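Local coordinates for protein B- and T-lymphocyte attenuator (Mus musculus, PDB 1XAU) that acts as an inhibitory receptor on lymphocytes, negatively regulating antigen receptor signalling through the phosphatases SHP-1 and SHP-2 and interacting with TNFRSF14/HVEM, at residues T68-N73 and P77-H82; H24-W27 and L31-I34; Y94-N99 and I105-V110. All blocks are in the same frame, centred on the assembly; numbering follows the deposited sequence.

Overall arrangement
The three contacts belong to one immunoglobulin domain, the extracellular part of the receptor, a beta sandwich of one antiparallel and one mixed sheet. Contact 1 is a hairpin at the margin of one sheet and contact 3 a hairpin within the other; contact 2 spans the two sheets. Contacts 1 and 2 have centres about 15 Å apart and meet where strands 78-83 and 32-39 run side by side, with Leu-81 N 2.9 Å from Ile-34 O. Contacts 2 and 3, with centres about 18 Å apart, meet in the core, where Ile-34 CD1 lies 3.6 Å from Tyr-94 CB. Each of these two also carries a cadmium ion, on His-24 and His-108 respectively.

Contact 1 (T68-N73 and P77-H82)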
loop_
_atom_site.group_PDB
_atom_site.type_symbol
_atom_site.label_atom_id
_atom_site.label_comp_id
_atom_site.label_asym_id
_atom_site.label_seq_id
_atom_site.Cartn_x
_atom_site.Cartn_y
_atom_site.Cartn_z
ATOM N N THR A 68 0.657 -6.510 -7.014
ATOM C CA THR A 68 -0.023 -5.228 -6.984
ATOM C C THR A 68 -0.904 -5.037 -8.194
ATOM O O THR A 68 -0.798 -5.781 -9.228
ATOM C CB THR A 68 0.980 -4.045 -6.933
ATOM O OG1 THR A 68 1.754 -4.012 -8.142
ATOM C CG2 THR A 68 2.005 -4.184 -5.745
ATOM N N SER A 69 -1.818 -4.090 -8.085
ATOM C CA SER A 69 -2.681 -3.773 -9.243
ATOM C C SER A 69 -3.199 -2.345 -9.047
ATOM O O SER A 69 -3.121 -1.732 -7.947
ATOM C CB SER A 69 -3.902 -4.709 -9.346
ATOM O OG SER A 69 -4.936 -4.419 -8.421
ATOM N N TRP A 70 -3.780 -1.822 -10.124
ATOM C CA TRP A 70 -4.405 -0.516 -10.057
ATOM C C TRP A 70 -5.909 -0.730 -10.268
ATOM O O TRP A 70 -6.318 -1.526 -11.107
ATOM C CB TRP A 70 -3.831 0.449 -11.114
ATOM C CG TRP A 70 -2.581 1.045 -10.730
ATOM C CD1 TRP A 70 -1.346 0.585 -11.014
ATOM C CD2 TRP A 70 -2.416 2.294 -10.056
ATOM N NE1 TRP A 70 -0.400 1.490 -10.586
ATOM C CE2 TRP A 70 -1.036 2.549 -9.989
ATOM C CE3 TRP A 70 -3.306 3.227 -9.515
ATOM C CZ2 TRP A 70 -0.507 3.710 -9.406
ATOM C CZ3 TRP A 70 -2.773 4.404 -8.909
ATOM C CH2 TRP A 70 -1.403 4.629 -8.866
ATOM N N GLU A 71 -6.743 -0.067 -9.474
ATOM C CA GLU A 71 -8.176 -0.171 -9.663
ATOM C C GLU A 71 -8.679 1.218 -10.059
ATOM O O GLU A 71 -8.309 2.227 -9.434
ATOM C CB GLU A 71 -8.879 -0.606 -8.383
ATOM C CG GLU A 71 -8.435 -1.921 -7.835
ATOM C CD GLU A 71 -9.301 -2.364 -6.633
ATOM O OE1 GLU A 71 -10.294 -1.647 -6.305
ATOM O OE2 GLU A 71 -8.989 -3.430 -6.016
ATOM N N GLU A 72 -9.495 1.237 -11.125
ATOM C CA GLU A 72 -10.117 2.451 -11.667
ATOM C C GLU A 72 -11.634 2.380 -11.467
ATOM O O GLU A 72 -12.364 3.304 -11.819
ATOM C CB GLU A 72 -9.771 2.626 -13.162
ATOM C CG GLU A 72 -8.263 2.944 -13.390
ATOM C CD GLU A 72 -7.401 1.712 -13.730
ATOM O OE1 GLU A 72 -7.835 0.559 -13.457
ATOM O OE2 GLU A 72 -6.268 1.900 -14.262
ATOM N N ASN A 73 -12.099 1.276 -10.891
ATOM C CA ASN A 73 -13.535 1.080 -10.584
ATOM C C ASN A 73 -13.941 2.027 -9.441
ATOM O O ASN A 73 -14.817 1.683 -8.642
ATOM C CB ASN A 73 -13.794 -0.355 -10.099
ATOM C CG ASN A 73 -13.078 -0.649 -8.785
ATOM O OD1 ASN A 73 -12.407 0.238 -8.223
ATOM N ND2 ASN A 73 -13.214 -1.876 -8.281
ATOM N N PRO A 77 -8.294 6.807 -8.410
ATOM C CA PRO A 77 -7.605 5.541 -8.729
ATOM C C PRO A 77 -7.028 5.013 -7.411
ATOM O O PRO A 77 -6.735 5.793 -6.505
ATOM C CB PRO A 77 -6.501 5.967 -9.699
ATOM C CG PRO A 77 -6.994 7.291 -10.267
ATOM C CD PRO A 77 -7.631 7.948 -9.073
ATOM N N VAL A 78 -6.906 3.693 -7.309
ATOM C CA VAL A 78 -6.398 3.081 -6.112
ATOM C C VAL A 78 -5.291 2.091 -6.474
ATOM O O VAL A 78 -5.448 1.285 -7.399
ATOM C CB VAL A 78 -7.518 2.321 -5.384
ATOM C CG1 VAL A 78 -6.951 1.719 -4.156
ATOM C CG2 VAL A 78 -8.669 3.317 -4.932
ATOM N N PHE A 79 -4.154 2.223 -5.819
ATOM C CA PHE A 79 -3.053 1.272 -6.013
ATOM C C PHE A 79 -3.234 0.234 -4.911
ATOM O O PHE A 79 -3.390 0.585 -3.763
ATOM C CB PHE A 79 -1.701 1.988 -5.869
ATOM C CG PHE A 79 -0.568 1.138 -6.128
ATOM C CD1 PHE A 79 -0.496 0.395 -7.298
ATOM C CD2 PHE A 79 0.505 1.107 -5.203
ATOM C CE1 PHE A 79 0.648 -0.409 -7.566
ATOM C CE2 PHE A 79 1.664 0.315 -5.447
ATOM C CZ PHE A 79 1.720 -0.452 -6.627
ATOM N N VAL A 80 -3.245 -1.037 -5.265
ATOM C CA VAL A 80 -3.568 -2.077 -4.327
ATOM C C VAL A 80 -2.477 -3.111 -4.134
ATOM O O VAL A 80 -1.804 -3.455 -5.105
ATOM C CB VAL A 80 -4.785 -2.777 -4.943
ATOM C CG1 VAL A 80 -5.377 -3.769 -4.000
ATOM C CG2 VAL A 80 -5.805 -1.677 -5.328
ATOM N N LEU A 81 -2.331 -3.590 -2.912
ATOM C CA LEU A 81 -1.394 -4.665 -2.564
ATOM C C LEU A 81 -2.282 -5.861 -2.243
ATOM O O LEU A 81 -3.108 -5.821 -1.304
ATOM C CB LEU A 81 -0.522 -4.235 -1.369
ATOM C CG LEU A 81 0.412 -5.368 -0.908
ATOM C CD1 LEU A 81 1.501 -5.587 -2.026
ATOM C CD2 LEU A 81 1.060 -4.973 0.440
ATOM N N HIS A 82 -2.071 -6.976 -2.944
ATOM C CA HIS A 82 -2.913 -8.185 -2.761
ATOM C C HIS A 82 -2.111 -9.312 -2.133
ATOM O O HIS A 82 -1.056 -9.685 -2.667
ATOM C CB HIS A 82 -3.341 -8.714 -4.104
ATOM C CG HIS A 82 -4.117 -7.736 -4.920
ATOM N ND1 HIS A 82 -5.486 -7.701 -4.921
ATOM C CD2 HIS A 82 -3.709 -6.817 -5.826
ATOM C CE1 HIS A 82 -5.896 -6.790 -5.799
ATOM N NE2 HIS A 82 -4.842 -6.244 -6.365
#
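Trp-70 and Phe-79 are cross-strand neighbours, a non-hydrogen-bonded antiparallel pair, and their side chains carry much of this contact. Phe-79 CB sits over the six-membered ring of Trp-70, 3.9 Å from its centroid, a CH-pi contact almost along the ring normal. The phenyl ring then runs across the pyrrole part of the indole, the two planes inclined at 41°. A chi1 of -176° turns the Phe-79 ring away from its own amide and along the hairpin to Thr-68, whose CB lies 3.7 Å from Phe-79 CZ.

The other face of the hairpin is more polar. Ser-69 OG and His-82 NE2 share a hydrogen bond of 2.8 Å, in the plane of the imidazole and at its edge. Beside it, the Glu-71 side chain crosses that of Val-80 at about a right angle, Glu-71 CG 3.6 Å from Val-80 CG2, while the Glu-71 carboxylate turns to a salt bridge with Arg-74. Paired backbone bonds at Ser-69/Val-80 and Glu-71/Val-78 set this register, and Tyr-67 stacks on the His-82 ring.

This is the D-E hairpin of the immunoglobulin fold: strand 66-71 forms the sheet margin, strand 78-83 continues the sheet to strand 32-39, and Phe-79 and Leu-81 pack against strand 47-52 of the opposing sheet.

Contact 2 (H24-W27 and L31-I34); sequences HSAW and LFKI. With CD (cadmium ion), chain C.
Phe-32 spans the distance between the two segments, its ring meeting Ala-26 over a face and His-24 at an edge. The Ala-26 methyl is set above the aromatic plane, toward the CD1 side: CB is 3.7 Å from the ring centroid and 20° off the normal, a CH-pi contact, with CD1 the nearest carbon at 3.5 Å. His-24 approaches differently, its CB lying close to the plane of the phenyl ring, 3.9 Å from CZ. The near-trans first torsion of Phe-32 (chi1 -177°) carries the ring across to strand 22-26. Ser-25 O, from the residue between His-24 and Ala-26, lies 3.7 Å from Phe-32 CE1, a plain van der Waals approach.

The strand segments run roughly antiparallel but their axes stay 9.0 Å apart, and they share no direct hydrogen bond. They belong to opposite sheets of the immunoglobulin sandwich: strand 22-26 pairs with strand 103-114, strand 32-39 with strand 78-83. Phe-32 bridges the two sheets at the margin of the sandwich, beside strand 22-26, the outermost strand of its sheet. Here Ile-112 touches both His-24 and Phe-32, and Phe-83 and Ile-86 also pack on the Phe-32 side chain.

Beyond its CB, His-24 turns to a cadmium ion, which ND1 binds at 2.3 Å. Four waters also bind the metal, in a square-pyramidal outline with ND1 in the base and one water at the apex. The backbone of Ser-25 holds two of them. The apical water accepts a bond from Ser-25 N at 2.9 Å; a second, which also lies at the edge of the Phe-32 ring, donates to Ser-25 O at 2.9 Å.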
loop_
_atom_site.group_PDB
_atom_site.type_symbol
_atom_site.label_atom_id
_atom_site.label_comp_id
_atom_site.label_asym_id
_atom_site.label_seq_id
_atom_site.Cartn_x
_atom_site.Cartn_y
_atom_site.Cartn_z
ATOM N N HIS A 24 -6.412 -2.531 10.172
ATOM C CA HIS A 24 -7.318 -3.592 9.776
ATOM C C HIS A 24 -6.830 -4.933 10.263
ATOM O O HIS A 24 -5.631 -5.131 10.433
ATOM C CB HIS A 24 -7.504 -3.653 8.206
ATOM C CG HIS A 24 -8.293 -2.500 7.676
ATOM N ND1 HIS A 24 -9.654 -2.418 7.846
ATOM C CD2 HIS A 24 -7.898 -1.317 7.126
ATOM C CE1 HIS A 24 -10.077 -1.232 7.425
ATOM N NE2 HIS A 24 -9.031 -0.551 6.980
ATOM N N SER A 25 -7.753 -5.869 10.475
ATOM C CA SER A 25 -7.357 -7.197 10.896
ATOM C C SER A 25 -7.748 -8.187 9.751
ATOM O O SER A 25 -8.683 -7.965 9.015
ATOM C CB SER A 25 -8.060 -7.600 12.218
ATOM O OG SER A 25 -7.629 -6.766 13.319
ATOM N N ALA A 26 -7.040 -9.286 9.655
ATOM C CA ALA A 26 -7.269 -10.256 8.626
ATOM C C ALA A 26 -7.046 -11.634 9.313
ATOM O O ALA A 26 -6.559 -11.715 10.471
ATOM C CB ALA A 26 -6.248 -10.063 7.532
ATOM N N TRP A 27 -7.406 -12.694 8.605
ATOM C CA TRP A 27 -7.236 -14.055 9.129
ATOM C C TRP A 27 -6.220 -14.748 8.260
ATOM O O TRP A 27 -6.276 -14.626 7.037
ATOM C CB TRP A 27 -8.545 -14.856 8.982
ATOM C CG TRP A 27 -9.636 -14.329 9.873
ATOM C CD1 TRP A 27 -10.649 -13.510 9.521
ATOM C CD2 TRP A 27 -9.721 -14.500 11.287
ATOM N NE1 TRP A 27 -11.381 -13.140 10.641
ATOM C CE2 TRP A 27 -10.823 -13.739 11.736
ATOM C CE3 TRP A 27 -8.973 -15.219 12.219
ATOM C CZ2 TRP A 27 -11.202 -13.678 13.093
ATOM C CZ3 TRP A 27 -9.345 -15.176 13.557
ATOM C CH2 TRP A 27 -10.449 -14.411 13.990
ATOM N N LEU A 31 -7.668 -14.331 1.265
ATOM C CA LEU A 31 -7.140 -13.440 0.157
ATOM C C LEU A 31 -7.392 -12.075 0.802
ATOM O O LEU A 31 -8.519 -11.815 1.207
ATOM C CB LEU A 31 -8.013 -13.524 -1.094
ATOM C CG LEU A 31 -7.374 -14.405 -2.183
ATOM C CD1 LEU A 31 -6.707 -15.542 -1.589
ATOM C CD2 LEU A 31 -8.368 -14.766 -3.264
ATOM N N PHE A 32 -6.425 -11.169 0.861
ATOM C CA PHE A 32 -6.678 -9.891 1.579
ATOM C C PHE A 32 -5.993 -8.783 0.799
ATOM O O PHE A 32 -5.021 -9.042 0.083
ATOM C CB PHE A 32 -6.030 -9.961 2.966
ATOM C CG PHE A 32 -6.273 -8.709 3.859
ATOM C CD1 PHE A 32 -7.479 -8.585 4.558
ATOM C CD2 PHE A 32 -5.293 -7.744 4.022
ATOM C CE1 PHE A 32 -7.705 -7.464 5.439
ATOM C CE2 PHE A 32 -5.527 -6.610 4.915
ATOM C CZ PHE A 32 -6.724 -6.504 5.588
ATOM N N LYS A 33 -6.490 -7.553 0.877
ATOM C CA LYS A 33 -5.800 -6.502 0.187
ATOM C C LYS A 33 -5.770 -5.193 0.979
ATOM O O LYS A 33 -6.624 -4.995 1.885
ATOM C CB LYS A 33 -6.476 -6.183 -1.149
ATOM C CG LYS A 33 -7.979 -5.745 -1.070
ATOM C CD LYS A 33 -8.565 -5.434 -2.480
ATOM C CE LYS A 33 -10.115 -5.201 -2.291
ATOM N NZ LYS A 33 -10.938 -4.628 -3.461
ATOM N N ILE A 34 -4.753 -4.356 0.717
ATOM C CA ILE A 34 -4.766 -3.012 1.282
ATOM C C ILE A 34 -4.656 -2.049 0.116
ATOM O O ILE A 34 -4.190 -2.382 -0.977
ATOM C CB ILE A 34 -3.689 -2.768 2.310
ATOM C CG1 ILE A 34 -2.351 -3.049 1.736
ATOM C CG2 ILE A 34 -4.012 -3.649 3.563
ATOM C CD1 ILE A 34 -1.212 -2.863 2.830
HETATM CD CD CD C . -11.096 -4.079 8.459
HETATM O O HOH W 1 -10.414 -4.772 10.464
HETATM O O HOH W 2 -9.993 -5.824 7.612
HETATM O O HOH W 3 -12.526 -2.559 9.460
HETATM O O HOH W 4 -12.658 -5.501 9.394
#

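Contact 3 (Y94-N99 and I105-V110); sequences YSCSTN and INSHSV. With CD (cadmium ion), chain B.
Ser-107 OG is gripped from two sides: it accepts a nearly straight bond from Cys-96 N (2.9 Å, 171°) and donates to the carbonyl O of its neighbour His-108 at 2.8 Å. Its chi1 of 63° brings the hydroxyl in toward the facing strand, and it takes the Cys-96 amide where strand 103-114 is broken by a bulge or short loop. OG also lies 3.4 Å from Cys-96 SG. A water bridges the same place, donating to Cys-96 O and accepting from Ser-107 N and Asn-106 ND2.

On either side of this interruption, regular antiparallel pairing holds. Tyr-94 and Val-110 exchange backbone bonds at one end, Thr-98 and Ile-105 at the other. These are the F and G strands of the immunoglobulin fold, and Cys-96 supplies the F-strand half of the canonical disulfide to Cys-36 of the other sheet. Two residues earlier, Tyr-94 OH bonds to Asp-90 O, forming the tyrosine corner.

Thr-98 and Ile-105 lie alongside each other, pointing the same way, with Thr-98 CG2 3.8 Å from Ile-105 CB; Thr-98 OG1 bonds to Asn-46 O. Tyr-94 CB rests 4.0 Å from Val-110 CG1. His-108 points away from the facing strand, and its NE2 binds a cadmium ion at 2.3 Å, further coordinated by water.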
loop_
_atom_site.group_PDB
_atom_site.type_symbol
_atom_site.label_atom_id
_atom_site.label_comp_id
_atom_site.label_asym_id
_atom_site.label_seq_id
_atom_site.Cartn_x
_atom_site.Cartn_y
_atom_site.Cartn_z
ATOM N N TYR A 94 2.269 -0.860 6.810
ATOM C CA TYR A 94 2.579 -0.688 5.392
ATOM C C TYR A 94 2.332 0.783 4.957
ATOM O O TYR A 94 1.537 1.481 5.557
ATOM C CB TYR A 94 1.626 -1.600 4.589
ATOM C CG TYR A 94 1.860 -3.088 4.835
ATOM C CD1 TYR A 94 2.651 -3.799 3.962
ATOM C CD2 TYR A 94 1.322 -3.739 5.950
ATOM C CE1 TYR A 94 2.904 -5.155 4.166
ATOM C CE2 TYR A 94 1.586 -5.108 6.198
ATOM C CZ TYR A 94 2.388 -5.795 5.272
ATOM O OH TYR A 94 2.705 -7.160 5.358
ATOM N N SER A 95 3.000 1.239 3.923
ATOM C CA SER A 95 2.722 2.614 3.411
ATOM C C SER A 95 3.066 2.548 1.938
ATOM O O SER A 95 3.744 1.593 1.500
ATOM C CB SER A 95 3.621 3.692 4.112
ATOM O OG SER A 95 5.010 3.434 3.882
ATOM N N CYS A 96 2.658 3.555 1.160
ATOM C CA CYS A 96 3.001 3.577 -0.263
ATOM C C CYS A 96 3.810 4.886 -0.501
ATOM O O CYS A 96 3.714 5.846 0.289
ATOM C CB CYS A 96 1.690 3.453 -1.156
ATOM S SG CYS A 96 0.375 4.616 -0.576
ATOM N N SER A 97 4.656 4.903 -1.518
ATOM C CA SER A 97 5.454 6.123 -1.754
ATOM C C SER A 97 5.736 6.209 -3.229
ATOM O O SER A 97 5.574 5.241 -3.987
ATOM C CB SER A 97 6.809 6.129 -1.014
ATOM O OG SER A 97 7.466 4.909 -1.259
ATOM N N THR A 98 6.167 7.389 -3.654
ATOM C CA THR A 98 6.481 7.505 -5.039
ATOM C C THR A 98 7.523 8.618 -5.156
ATOM O O THR A 98 7.535 9.527 -4.351
ATOM C CB THR A 98 5.214 7.835 -5.895
ATOM O OG1 THR A 98 5.602 7.925 -7.283
ATOM C CG2 THR A 98 4.627 9.174 -5.525
ATOM N N ASN A 99 8.407 8.491 -6.133
ATOM C CA ASN A 99 9.431 9.508 -6.440
ATOM C C ASN A 99 8.758 9.983 -7.726
ATOM O O ASN A 99 8.695 9.236 -8.730
ATOM C CB ASN A 99 10.795 8.862 -6.771
ATOM C CG ASN A 99 11.333 8.022 -5.638
ATOM O OD1 ASN A 99 10.984 8.257 -4.452
ATOM N ND2 ASN A 99 12.213 7.043 -5.963
ATOM N N ILE A 105 7.115 11.359 -2.341
ATOM C CA ILE A 105 5.839 11.608 -1.756
ATOM C C ILE A 105 5.547 10.353 -0.924
ATOM O O ILE A 105 5.766 9.253 -1.410
ATOM C CB ILE A 105 4.782 11.805 -2.839
ATOM C CG1 ILE A 105 5.171 13.044 -3.685
ATOM C CG2 ILE A 105 3.421 11.929 -2.188
ATOM C CD1 ILE A 105 4.325 13.212 -4.928
ATOM N N ASN A 106 5.046 10.520 0.289
ATOM C CA ASN A 106 4.773 9.362 1.155
ATOM C C ASN A 106 3.328 9.358 1.616
ATOM O O ASN A 106 2.580 10.329 1.390
ATOM C CB ASN A 106 5.692 9.395 2.372
ATOM C CG ASN A 106 7.159 9.061 2.020
ATOM O OD1 ASN A 106 8.012 9.900 2.169
ATOM N ND2 ASN A 106 7.432 7.847 1.558
ATOM N N SER A 107 2.916 8.280 2.273
ATOM C CA SER A 107 1.543 8.213 2.729
ATOM C C SER A 107 1.574 7.903 4.183
ATOM O O SER A 107 2.609 7.588 4.725
ATOM C CB SER A 107 0.750 7.033 2.101
ATOM O OG SER A 107 1.319 5.764 2.491
ATOM N N HIS A 108 0.390 7.928 4.778
ATOM C CA HIS A 108 0.255 7.517 6.134
ATOM C C HIS A 108 0.315 5.948 6.091
ATOM O O HIS A 108 0.175 5.335 5.016
ATOM C CB HIS A 108 -1.115 7.964 6.651
ATOM C CG HIS A 108 -1.177 9.441 6.927
ATOM N ND1 HIS A 108 -0.252 10.041 7.751
ATOM C CD2 HIS A 108 -1.956 10.440 6.435
ATOM C CE1 HIS A 108 -0.450 11.353 7.758
ATOM N NE2 HIS A 108 -1.475 11.617 6.970
ATOM N N SER A 109 0.486 5.317 7.253
ATOM C CA SER A 109 0.611 3.871 7.283
ATOM C C SER A 109 -0.731 3.195 7.587
ATOM O O SER A 109 -1.665 3.816 8.146
ATOM C CB SER A 109 1.620 3.466 8.391
ATOM O OG SER A 109 1.129 3.944 9.633
ATOM N N VAL A 110 -0.830 1.940 7.171
ATOM C CA VAL A 110 -1.980 1.081 7.510
ATOM C C VAL A 110 -1.364 -0.071 8.277
ATOM O O VAL A 110 -0.378 -0.672 7.833
ATOM C CB VAL A 110 -2.815 0.610 6.252
ATOM C CG1 VAL A 110 -1.941 0.177 5.142
ATOM C CG2 VAL A 110 -3.800 -0.492 6.646
HETATM CD CD CD B . -2.516 13.546 6.328
HETATM O O HOH W 5 5.195 6.351 2.401
HETATM O O HOH W 6 -0.232 14.729 6.961
HETATM O O HOH W 7 -3.150 14.001 8.369
HETATM O O HOH W 8 -3.832 15.588 6.528
HETATM O O HOH W 9 -4.161 12.879 6.082
#